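Local atomic coordinates of uncharacterized lipoprotein YjhA (Bacillus subtilis, PDB entry 3CFU), a protein that is of unknown function but is probably tethered to the cell membrane as a lipoprotein, this fragment comprising its beta-rich DUF4352 domain. Residues L122-P126 with F127-T131. Sequence-based numbering, arbitrary orientation.
Sequences LVYNP and FLADT
N125, at the N-cap of the one-turn helix 126-129, turns its side-chain OD1 to the amides of F127 and L128, a compact example of how a helix opening straight off a beta-strand has its first amides satisfied. OD1 of N125 accepts from L128 N at 3.2 Å in a fairly straight bond (163° at the hydrogen), the donor lying well above the carbonyl plane of the amide. The same oxygen takes a second, weak and more bent bond from F127 N at 3.1 Å. A chi1 of -171° carries CG beside the carbonyl carbon, and chi2 of -54° turns OD1 to the two amides, while ND2 donates to D143 and D145. P126, the first residue of the helix, has no amide hydrogen to satisfy.

The main chain completes the turn: A129 N reaches N125 O at 2.8 Å. One residue on, D130 leaves the helical conformation; its N makes a weak bond to P126 O, whereas its OD1 accepts from the backbone amides of N132 and S64.

The apolar contact across the junction is between A129 CB and Y124 CE1, at 3.6 Å. One face of that ring has P126 N above its centre; its hydroxyl bonds to T13 and the ring stacks on F15, tying the end of strand 121-124 to the four-stranded sheet. Because the backbone O and side-chain OD1 of N125 serve three successive N-H groups, that of F127 only weakly, the mostly buried turn has its leading donors met within the chain, and the two carboxylates at ND2 probably help keep the amide from flipping.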
loop_
_atom_site.group_PDB
_atom_site.type_symbol
_atom_site.label_atom_id
_atom_site.label_comp_id
_atom_site.label_asym_id
_atom_site.label_seq_id
_atom_site.Cartn_x
_atom_site.Cartn_y
_atom_site.Cartn_z
ATOM N N LEU A 122 -0.562 -7.432 -3.791
ATOM C CA LEU A 122 -0.411 -6.385 -2.799
ATOM C C LEU A 122 -1.165 -6.918 -1.590
ATOM O O LEU A 122 -2.219 -7.552 -1.732
ATOM C CB LEU A 122 -1.022 -5.061 -3.264
ATOM C CG LEU A 122 -0.820 -3.951 -2.219
ATOM C CD1 LEU A 122 0.654 -3.585 -2.150
ATOM C CD2 LEU A 122 -1.659 -2.736 -2.557
ATOM N N VAL A 123 -0.596 -6.691 -0.410
ATOM C CA VAL A 123 -1.194 -7.145 0.835
ATOM C C VAL A 123 -1.571 -5.925 1.655
ATOM O O VAL A 123 -0.811 -4.952 1.738
ATOM C CB VAL A 123 -0.206 -7.990 1.669
ATOM C CG1 VAL A 123 -0.844 -8.347 3.006
ATOM C CG2 VAL A 123 0.211 -9.261 0.890
ATOM N N TYR A 124 -2.747 -5.978 2.264
ATOM C CA TYR A 124 -3.211 -4.874 3.073
ATOM C C TYR A 124 -3.762 -5.413 4.378
ATOM O O TYR A 124 -4.667 -6.245 4.363
ATOM C CB TYR A 124 -4.307 -4.097 2.325
ATOM C CG TYR A 124 -5.018 -3.065 3.167
ATOM C CD1 TYR A 124 -4.310 -2.037 3.776
ATOM C CD2 TYR A 124 -6.396 -3.124 3.367
ATOM C CE1 TYR A 124 -4.949 -1.089 4.571
ATOM C CE2 TYR A 124 -7.049 -2.173 4.156
ATOM C CZ TYR A 124 -6.312 -1.158 4.756
ATOM O OH TYR A 124 -6.916 -0.206 5.539
ATOM N N ASN A 125 -3.196 -4.968 5.499
ATOM C CA ASN A 125 -3.680 -5.379 6.813
ATOM C C ASN A 125 -4.149 -4.092 7.501
ATOM O O ASN A 125 -3.334 -3.252 7.908
ATOM C CB ASN A 125 -2.577 -6.059 7.639
ATOM C CG ASN A 125 -3.119 -6.699 8.918
ATOM O OD1 ASN A 125 -3.790 -6.042 9.728
ATOM N ND2 ASN A 125 -2.839 -7.986 9.100
ATOM N N PRO A 126 -5.472 -3.917 7.631
ATOM C CA PRO A 126 -6.052 -2.718 8.266
ATOM C C PRO A 126 -5.648 -2.485 9.720
ATOM O O PRO A 126 -5.549 -1.346 10.165
ATOM C CB PRO A 126 -7.562 -2.889 8.056
ATOM C CG PRO A 126 -7.746 -4.376 7.942
ATOM C CD PRO A 126 -6.513 -4.858 7.187
ATOM N N PHE A 127 -5.402 -3.552 10.462
ATOM C CA PHE A 127 -4.973 -3.393 11.847
ATOM C C PHE A 127 -3.546 -2.807 11.817
ATOM O O PHE A 127 -3.238 -1.874 12.548
ATOM C CB PHE A 127 -4.995 -4.745 12.568
ATOM C CG PHE A 127 -4.563 -4.673 14.003
ATOM C CD1 PHE A 127 -5.320 -3.986 14.938
ATOM C CD2 PHE A 127 -3.383 -5.295 14.419
ATOM C CE1 PHE A 127 -4.916 -3.917 16.271
ATOM C CE2 PHE A 127 -2.968 -5.227 15.750
ATOM C CZ PHE A 127 -3.735 -4.540 16.674
ATOM N N LEU A 128 -2.691 -3.352 10.955
ATOM C CA LEU A 128 -1.318 -2.868 10.819
ATOM C C LEU A 128 -1.290 -1.446 10.254
ATOM O O LEU A 128 -0.489 -0.626 10.696
ATOM C CB LEU A 128 -0.516 -3.793 9.891
ATOM C CG LEU A 128 0.419 -4.881 10.455
ATOM C CD1 LEU A 128 1.749 -4.262 10.908
ATOM C CD2 LEU A 128 -0.270 -5.604 11.605
ATOM N N ALA A 129 -2.163 -1.167 9.283
ATOM C CA ALA A 129 -2.238 0.142 8.628
ATOM C C ALA A 129 -2.702 1.255 9.529
ATOM O O ALA A 129 -2.437 2.425 9.262
ATOM C CB ALA A 129 -3.176 0.083 7.416
ATOM N N ASP A 130 -3.419 0.897 10.583
ATOM C CA ASP A 130 -3.929 1.901 11.504
ATOM C C ASP A 130 -3.083 1.883 12.772
ATOM O O ASP A 130 -3.092 0.921 13.532
ATOM C CB ASP A 130 -5.391 1.630 11.821
ATOM C CG ASP A 130 -6.003 2.691 12.708
ATOM O OD1 ASP A 130 -5.271 3.605 13.153
ATOM O OD2 ASP A 130 -7.223 2.605 12.962
ATOM N N THR A 131 -2.372 2.981 12.993
ATOM C CA THR A 131 -1.472 3.084 14.121
ATOM C C THR A 131 -1.984 3.854 15.351
ATOM O O THR A 131 -1.215 4.204 16.251
ATOM C CB THR A 131 -0.138 3.641 13.607
ATOM O OG1 THR A 131 0.920 3.198 14.460
ATOM C CG2 THR A 131 -0.177 5.146 13.521
#